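Local coordinates for RabGDI protein (Plasmodium falciparum 3D7, PDB 3P1W) that probably acts as a Rab GDP-dissociation inhibitor, a family that holds Rab GTPases in the GDP-bound state during vesicle transport, at residues 28-33 / 437-442; 94-97 / 101-104; 103-108 / 444-449. All blocks are in the same frame, centred on the assembly; numbering follows the deposited sequence.

Contact 1. Residues 28-33 / 437-442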
loop_
_atom_site.group_PDB
_atom_site.type_symbol
_atom_site.label_atom_id
_atom_site.label_comp_id
_atom_site.label_asym_id
_atom_site.label_seq_id
_atom_site.Cartn_x
_atom_site.Cartn_y
_atom_site.Cartn_z
ATOM N N THR A 28 -0.933 -14.306 -8.942
ATOM C CA THR A 28 0.395 -13.822 -8.574
ATOM C C THR A 28 0.390 -12.319 -8.192
ATOM O O THR A 28 1.412 -11.645 -8.322
ATOM C CB THR A 28 1.467 -14.157 -9.635
ATOM O OG1 THR A 28 1.098 -13.639 -10.918
ATOM C CG2 THR A 28 1.646 -15.729 -9.750
ATOM N N GLY A 29 -0.723 -11.858 -7.619
ATOM C CA GLY A 29 -0.761 -10.548 -6.964
ATOM C C GLY A 29 0.303 -10.568 -5.887
ATOM O O GLY A 29 0.791 -11.646 -5.472
ATOM N N LEU A 30 0.687 -9.381 -5.451
ATOM C CA LEU A 30 1.743 -9.205 -4.473
ATOM C C LEU A 30 1.510 -10.016 -3.211
ATOM O O LEU A 30 2.417 -10.730 -2.756
ATOM C CB LEU A 30 1.918 -7.701 -4.142
ATOM C CG LEU A 30 2.484 -6.859 -5.286
ATOM C CD1 LEU A 30 2.469 -5.374 -4.871
ATOM C CD2 LEU A 30 3.887 -7.321 -5.678
ATOM N N LYS A 31 0.304 -9.972 -2.655
ATOM C CA LYS A 31 0.029 -10.740 -1.436
ATOM C C LYS A 31 0.269 -12.256 -1.628
ATOM O O LYS A 31 0.881 -12.910 -0.776
ATOM C CB LYS A 31 -1.395 -10.528 -0.963
ATOM C CG LYS A 31 -1.726 -9.107 -0.422
ATOM C CD LYS A 31 -3.234 -8.999 -0.231
ATOM C CE LYS A 31 -3.683 -7.676 0.271
ATOM N NZ LYS A 31 -5.124 -7.677 0.639
ATOM N N GLU A 32 -0.210 -12.785 -2.744
ATOM C CA GLU A 32 -0.027 -14.219 -3.059
ATOM C C GLU A 32 1.456 -14.591 -3.178
ATOM O O GLU A 32 1.896 -15.643 -2.677
ATOM C CB GLU A 32 -0.769 -14.578 -4.334
ATOM C CG GLU A 32 -2.272 -14.874 -4.133
ATOM C CD GLU A 32 -3.138 -13.619 -3.925
ATOM O OE1 GLU A 32 -2.741 -12.535 -4.396
ATOM O OE2 GLU A 32 -4.211 -13.729 -3.288
ATOM N N CYS A 33 2.215 -13.742 -3.867
ATOM C CA CYS A 33 3.649 -13.956 -4.036
ATOM C C CYS A 33 4.397 -13.941 -2.693
ATOM O O CYS A 33 5.235 -14.829 -2.408
ATOM C CB CYS A 33 4.220 -12.911 -4.950
ATOM S SG CYS A 33 3.685 -13.088 -6.638
ATOM N N SER A 437 -1.815 4.615 -0.254
ATOM C CA SER A 437 -0.658 4.825 -1.135
ATOM C C SER A 437 0.578 4.098 -0.583
ATOM O O SER A 437 1.681 4.187 -1.149
ATOM C CB SER A 437 -0.420 6.328 -1.241
ATOM O OG SER A 437 -0.434 6.914 0.053
ATOM N N HIS A 438 0.397 3.433 0.552
ATOM C CA HIS A 438 1.459 2.686 1.191
ATOM C C HIS A 438 0.977 1.274 1.469
ATOM O O HIS A 438 -0.227 0.944 1.292
ATOM C CB HIS A 438 1.959 3.379 2.476
ATOM C CG HIS A 438 0.873 3.870 3.386
ATOM N ND1 HIS A 438 0.283 3.072 4.343
ATOM C CD2 HIS A 438 0.299 5.092 3.511
ATOM C CE1 HIS A 438 -0.617 3.777 5.004
ATOM N NE2 HIS A 438 -0.630 5.010 4.517
ATOM N N PHE A 439 1.888 0.428 1.943
ATOM C CA PHE A 439 1.664 -1.022 1.860
ATOM C C PHE A 439 1.059 -1.658 3.125
ATOM O O PHE A 439 0.704 -2.846 3.123
ATOM C CB PHE A 439 2.992 -1.708 1.521
ATOM C CG PHE A 439 2.864 -2.899 0.618
ATOM C CD1 PHE A 439 3.170 -2.780 -0.729
ATOM C CD2 PHE A 439 2.531 -4.161 1.129
ATOM C CE1 PHE A 439 3.077 -3.881 -1.571
ATOM C CE2 PHE A 439 2.419 -5.255 0.314
ATOM C CZ PHE A 439 2.681 -5.129 -1.043
ATOM N N GLU A 440 0.932 -0.898 4.201
ATOM C CA GLU A 440 0.628 -1.495 5.515
ATOM C C GLU A 440 -0.617 -2.378 5.516
ATOM O O GLU A 440 -0.601 -3.499 6.043
ATOM C CB GLU A 440 0.453 -0.433 6.615
ATOM C CG GLU A 440 0.217 -1.077 7.973
ATOM C CD GLU A 440 -0.339 -0.161 9.018
ATOM O OE1 GLU A 440 -0.429 1.072 8.786
ATOM O OE2 GLU A 440 -0.687 -0.700 10.101
ATOM N N THR A 441 -1.705 -1.864 4.963
ATOM C CA THR A 441 -2.958 -2.600 5.029
ATOM C C THR A 441 -2.902 -3.907 4.213
ATOM O O THR A 441 -3.565 -4.885 4.569
ATOM C CB THR A 441 -4.157 -1.732 4.637
ATOM O OG1 THR A 441 -4.021 -1.282 3.296
ATOM C CG2 THR A 441 -4.274 -0.519 5.595
ATOM N N ALA A 442 -2.115 -3.930 3.137
ATOM C CA ALA A 442 -1.890 -5.159 2.391
ATOM C C ALA A 442 -1.112 -6.138 3.235
ATOM O O ALA A 442 -1.444 -7.324 3.275
ATOM C CB ALA A 442 -1.167 -4.905 1.085
#
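L30 and K31, in the first turn of helix 30-41, meet F439 and A442, on the chain leading into helix 440-454 and on the helix itself. The contact between the segments is apolar, and all four residues are buried. L30 brings CD1 to the edge of the F439 ring, near the ring plane, and not over a face. CD1 lies 3.7 Å from F439 CE1 and almost as close to CZ. The CB of L30 adds a looser contact, 4.1 Å from F439 CZ. The two side chains meet at a slant.

K31 uses the apolar part of its chain. Its CG is anti to the carbonyl carbon (chi1 -68°), and the rest of the chain is extended. This carries CE alongside A442, 3.7 Å from A442 CA and 3.8 Å from A442 CB. The polar end passes on: K31 NZ donates to the carbonyl oxygen of S431.

G29 is the N-cap of helix 30-41. Hydrogen bonds at the helix start include C33 N to G29 O, 3.0 Å, and K31 N to the Y433 hydroxyl. Nearby, T28 OG1 bonds to D50 OD2, just after strand 46-49.

The turn that holds T28 and G29 links strand 20-26 to helix 30-41. Strand 20-26, helix 30-41 and the parallel strand 46-49 form the beta-alpha-beta unit of a Rossmann-like fold, here closed against a C-terminal helix.

Contact 2. Residues 94-97 / 101-104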
loop_
_atom_site.group_PDB
_atom_site.type_symbol
_atom_site.label_atom_id
_atom_site.label_comp_id
_atom_site.label_asym_id
_atom_site.label_seq_id
_atom_site.Cartn_x
_atom_site.Cartn_y
_atom_site.Cartn_z
ATOM N N LYS A 94 2.134 1.089 -4.429
ATOM C CA LYS A 94 2.125 1.382 -3.006
ATOM C C LYS A 94 3.563 1.506 -2.519
ATOM O O LYS A 94 4.376 0.590 -2.700
ATOM C CB LYS A 94 1.393 0.292 -2.250
ATOM C CG LYS A 94 -0.143 0.379 -2.380
ATOM C CD LYS A 94 -0.846 -0.842 -1.896
ATOM C CE LYS A 94 -2.383 -0.712 -2.002
ATOM N NZ LYS A 94 -3.077 0.031 -0.885
ATOM N N PHE A 95 3.858 2.599 -1.852
ATOM C CA PHE A 95 5.163 2.730 -1.220
ATOM C C PHE A 95 5.276 1.947 0.103
ATOM O O PHE A 95 4.291 1.590 0.736
ATOM C CB PHE A 95 5.489 4.202 -0.981
ATOM C CG PHE A 95 5.520 5.052 -2.204
ATOM C CD1 PHE A 95 5.966 4.580 -3.421
ATOM C CD2 PHE A 95 5.173 6.392 -2.115
ATOM C CE1 PHE A 95 6.039 5.417 -4.524
ATOM C CE2 PHE A 95 5.238 7.211 -3.226
ATOM C CZ PHE A 95 5.681 6.721 -4.424
ATOM N N ILE A 96 6.508 1.665 0.512
ATOM C CA ILE A 96 6.771 0.735 1.616
ATOM C C ILE A 96 7.507 1.448 2.750
ATOM O O ILE A 96 8.552 2.070 2.534
ATOM C CB ILE A 96 7.592 -0.429 1.045
ATOM C CG1 ILE A 96 6.744 -1.197 0.023
ATOM C CG2 ILE A 96 8.130 -1.366 2.148
ATOM C CD1 ILE A 96 7.576 -1.970 -0.981
ATOM N N LEU A 97 6.944 1.385 3.953
ATOM C CA LEU A 97 7.541 2.018 5.119
ATOM C C LEU A 97 8.818 1.260 5.522
ATOM O O LEU A 97 8.788 0.036 5.728
ATOM C CB LEU A 97 6.531 2.051 6.276
ATOM C CG LEU A 97 6.908 2.855 7.532
ATOM C CD1 LEU A 97 6.982 4.377 7.276
ATOM C CD2 LEU A 97 5.933 2.569 8.684
ATOM N N ASN A 101 6.531 -4.043 8.332
ATOM C CA ASN A 101 6.644 -5.492 8.268
ATOM C C ASN A 101 6.953 -6.092 6.906
ATOM O O ASN A 101 7.564 -7.169 6.859
ATOM C CB ASN A 101 5.383 -6.116 8.866
ATOM C CG ASN A 101 5.255 -5.837 10.352
ATOM O OD1 ASN A 101 6.254 -5.716 11.043
ATOM N ND2 ASN A 101 4.032 -5.729 10.844
ATOM N N LEU A 102 6.551 -5.440 5.805
ATOM C CA LEU A 102 6.881 -5.998 4.498
ATOM C C LEU A 102 8.395 -6.076 4.357
ATOM O O LEU A 102 8.920 -7.065 3.851
ATOM C CB LEU A 102 6.299 -5.206 3.328
ATOM C CG LEU A 102 6.751 -5.784 1.972
ATOM C CD1 LEU A 102 6.335 -7.239 1.811
ATOM C CD2 LEU A 102 6.228 -4.936 0.792
ATOM N N VAL A 103 9.078 -5.023 4.795
ATOM C CA VAL A 103 10.541 -5.021 4.762
ATOM C C VAL A 103 11.099 -6.195 5.558
ATOM O O VAL A 103 12.020 -6.862 5.093
ATOM C CB VAL A 103 11.128 -3.683 5.217
ATOM C CG1 VAL A 103 12.640 -3.807 5.484
ATOM C CG2 VAL A 103 10.860 -2.618 4.157
ATOM N N LYS A 104 10.522 -6.469 6.728
ATOM C CA LYS A 104 10.978 -7.585 7.564
ATOM C C LYS A 104 10.743 -8.916 6.860
ATOM O O LYS A 104 11.597 -9.796 6.886
ATOM C CB LYS A 104 10.288 -7.572 8.939
ATOM C CG LYS A 104 10.632 -6.359 9.776
ATOM C CD LYS A 104 9.833 -6.290 11.077
ATOM C CE LYS A 104 10.219 -5.047 11.861
ATOM N NZ LYS A 104 9.647 -4.986 13.230
HETATM O O HOH W 1 7.459 -2.476 5.346
#
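I96 stands at the centre of this contact, with one branch toward L102 and another toward V103. The two segments form a beta-alpha unit: strand 96-97, a short connection, then helix 101-108. The side chains of I96, L102 and V103 all leave their backbones toward the opposite segment. Strand and helix bury 156 Å² in total, most of it through these side chains.

The branches of I96 divide the work. CG1 is beside its own backbone N (chi1 -65°), and CD1 extends from it to the L102 side. CD1 comes within 3.7 Å of L102 CD2. CG2 takes the position anti to the backbone N and meets V103, with 3.6 Å between I96 CG2 and V103 CG2. In both pairs the side chains lie at an oblique angle.

L102 meets I96 through CD2 alone, which also lies 3.9 Å from I96 CG1. L102 also rests on F439 and T443. V103 presents CG2, the methyl beside its backbone N. The same V103 CG2 lies 3.7 Å from L97 O.

I96 also shares backbone hydrogen bonds with I249 of strand 248-251, and its side chain touches W117.

One polar link joins the two backbones through a water. The water donates to L97 O at 2.9 Å and accepts from V103 N at 3.1 Å. The angle O-water-N is about 120°.

Contact 3. Residues 103-108 / 444-449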
loop_
_atom_site.group_PDB
_atom_site.type_symbol
_atom_site.label_atom_id
_atom_site.label_comp_id
_atom_site.label_asym_id
_atom_site.label_seq_id
_atom_site.Cartn_x
_atom_site.Cartn_y
_atom_site.Cartn_z
ATOM N N VAL A 103 9.078 -5.023 4.795
ATOM C CA VAL A 103 10.541 -5.021 4.762
ATOM C C VAL A 103 11.099 -6.195 5.558
ATOM O O VAL A 103 12.020 -6.862 5.093
ATOM C CB VAL A 103 11.128 -3.683 5.217
ATOM C CG1 VAL A 103 12.640 -3.807 5.484
ATOM C CG2 VAL A 103 10.860 -2.618 4.157
ATOM N N LYS A 104 10.522 -6.469 6.728
ATOM C CA LYS A 104 10.978 -7.585 7.564
ATOM C C LYS A 104 10.743 -8.916 6.860
ATOM O O LYS A 104 11.597 -9.796 6.886
ATOM C CB LYS A 104 10.288 -7.572 8.939
ATOM C CG LYS A 104 10.632 -6.359 9.776
ATOM C CD LYS A 104 9.833 -6.290 11.077
ATOM C CE LYS A 104 10.219 -5.047 11.861
ATOM N NZ LYS A 104 9.647 -4.986 13.230
ATOM N N ILE A 105 9.583 -9.049 6.219
ATOM C CA ILE A 105 9.244 -10.238 5.449
ATOM C C ILE A 105 10.200 -10.452 4.291
ATOM O O ILE A 105 10.646 -11.585 4.055
ATOM C CB ILE A 105 7.804 -10.179 4.913
ATOM C CG1 ILE A 105 6.816 -10.383 6.051
ATOM C CG2 ILE A 105 7.569 -11.235 3.860
ATOM C CD1 ILE A 105 5.364 -10.020 5.665
ATOM N N LEU A 106 10.531 -9.380 3.578
ATOM C CA LEU A 106 11.451 -9.488 2.454
ATOM C C LEU A 106 12.853 -9.855 2.937
ATOM O O LEU A 106 13.582 -10.526 2.220
ATOM C CB LEU A 106 11.506 -8.189 1.639
ATOM C CG LEU A 106 10.235 -7.837 0.871
ATOM C CD1 LEU A 106 10.244 -6.390 0.437
ATOM C CD2 LEU A 106 10.042 -8.745 -0.323
ATOM N N LYS A 107 13.234 -9.391 4.132
ATOM C CA LYS A 107 14.524 -9.762 4.720
ATOM C C LYS A 107 14.527 -11.247 5.043
ATOM O O LYS A 107 15.420 -11.987 4.610
ATOM C CB LYS A 107 14.805 -8.970 6.008
ATOM C CG LYS A 107 14.893 -7.448 5.834
ATOM C CD LYS A 107 16.304 -6.918 5.893
ATOM C CE LYS A 107 16.337 -5.400 5.867
ATOM N NZ LYS A 107 17.760 -4.914 5.842
ATOM N N LYS A 108 13.532 -11.680 5.811
ATOM C CA LYS A 108 13.418 -13.077 6.224
ATOM C C LYS A 108 13.473 -14.058 5.050
ATOM O O LYS A 108 14.182 -15.069 5.111
ATOM C CB LYS A 108 12.120 -13.289 7.009
ATOM C CG LYS A 108 11.802 -14.753 7.317
ATOM C CD LYS A 108 10.470 -14.901 8.034
ATOM C CE LYS A 108 10.561 -14.465 9.492
ATOM N NZ LYS A 108 11.407 -15.391 10.274
ATOM N N ASN A 444 -0.898 -6.243 6.488
ATOM C CA ASN A 444 -1.793 -6.676 7.565
ATOM C C ASN A 444 -2.694 -7.840 7.147
ATOM O O ASN A 444 -2.856 -8.810 7.902
ATOM C CB ASN A 444 -2.663 -5.550 8.086
ATOM C CG ASN A 444 -1.859 -4.484 8.879
ATOM O OD1 ASN A 444 -0.735 -4.721 9.298
ATOM N ND2 ASN A 444 -2.452 -3.315 9.054
ATOM N N ASP A 445 -3.262 -7.743 5.946
ATOM C CA ASP A 445 -4.126 -8.804 5.435
ATOM C C ASP A 445 -3.356 -10.098 5.249
ATOM O O ASP A 445 -3.812 -11.144 5.691
ATOM C CB ASP A 445 -4.767 -8.392 4.109
ATOM C CG ASP A 445 -5.707 -9.465 3.545
ATOM O OD1 ASP A 445 -6.589 -9.951 4.287
ATOM O OD2 ASP A 445 -5.539 -9.800 2.347
ATOM N N LEU A 446 -2.195 -10.047 4.599
ATOM C CA LEU A 446 -1.422 -11.278 4.390
ATOM C C LEU A 446 -0.929 -11.852 5.710
ATOM O O LEU A 446 -0.919 -13.070 5.876
ATOM C CB LEU A 446 -0.302 -11.106 3.343
ATOM C CG LEU A 446 0.970 -10.319 3.665
ATOM C CD1 LEU A 446 1.962 -11.267 4.365
ATOM C CD2 LEU A 446 1.591 -9.763 2.373
ATOM N N LEU A 447 -0.590 -10.992 6.671
ATOM C CA LEU A 447 -0.231 -11.482 8.012
ATOM C C LEU A 447 -1.387 -12.183 8.731
ATOM O O LEU A 447 -1.174 -13.179 9.417
ATOM C CB LEU A 447 0.326 -10.363 8.880
ATOM C CG LEU A 447 1.738 -9.942 8.464
ATOM C CD1 LEU A 447 2.163 -8.735 9.282
ATOM C CD2 LEU A 447 2.747 -11.097 8.623
ATOM N N GLN A 448 -2.601 -11.651 8.583
ATOM C CA GLN A 448 -3.802 -12.274 9.147
ATOM C C GLN A 448 -4.018 -13.647 8.490
ATOM O O GLN A 448 -4.278 -14.640 9.177
ATOM C CB GLN A 448 -5.031 -11.368 8.956
ATOM C CG GLN A 448 -6.277 -11.739 9.783
ATOM C CD GLN A 448 -7.512 -10.890 9.442
ATOM O OE1 GLN A 448 -8.150 -11.073 8.402
ATOM N NE2 GLN A 448 -7.850 -9.965 10.325
ATOM N N ILE A 449 -3.897 -13.721 7.170
ATOM C CA ILE A 449 -4.000 -15.014 6.485
ATOM C C ILE A 449 -2.952 -15.998 7.042
ATOM O O ILE A 449 -3.312 -17.117 7.443
ATOM C CB ILE A 449 -3.869 -14.868 4.966
ATOM C CG1 ILE A 449 -5.116 -14.150 4.419
ATOM C CG2 ILE A 449 -3.645 -16.248 4.320
ATOM C CD1 ILE A 449 -5.010 -13.742 2.949
#
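The carboxylate oxygen D445 OD2 is gripped by two groups: the ammonium of K31, in a salt bridge, and the backbone N of S431. Two donors on one oxygen hold the carboxylate in place and would be expected to favour its charged form. The salt bridge ties helix 440-454 to helix 30-41.

The contact with segment 103-108 is purely apolar and small, 88 Å² in total. One atom of I105, the terminal CD1, touches two successive leucines. It lies 3.8 Å from L446 CD1 and 4.1 Å from L447 CD2. In each pair the side chains run past one another in opposite directions, and only their terminal methyls come into contact. The backbones stay well apart: the CA atoms of I105 and L447 are 9.9 Å from each other.

The leucines reach the isoleucine in different ways. L446 has CG between its backbone N and carbonyl carbon (chi1 74°), which is unusual for a leucine in a helix. Its CB points to the other segment. L447 starts off to one side, and CG beside its backbone N (chi1 -73°) lets CD2 swing in.

Both backbones are regular helix here, as in K107 N to V103 O at 3.0 Å and Q448 N to N444 O at 2.9 Å.

Helix 30-41 adds a third side to the contact. I34 touches both I105 and L446, and L38 touches I105. I105 of helix 101-108 thus packs against helices 440-454 and 30-41, with F460 also touching it.

How the contacts relate
The three contacts lie close together, each pair of centres about 9 Å apart. Along the chain the order is 28-33, 94-97, 101-104 overlapping 103-108, then 437-442 and 444-449. Contact 2 is local and lies between the two segments of contact 1. Contacts 1 and 3 both use the C-terminal helix 440-454, and their segments alternate in sequence. Contacts 2 and 3 share V103 and K104. Contact 1 meets contact 2 through a probable hydrogen bond from F95 N to S437 O of 2.8 Å. Helix 440-454 packs against helix 30-41 of the Rossmann-like part and against helix 101-108, while the residues before it meet the chain leading into strand 96-97 of the large mixed sheet.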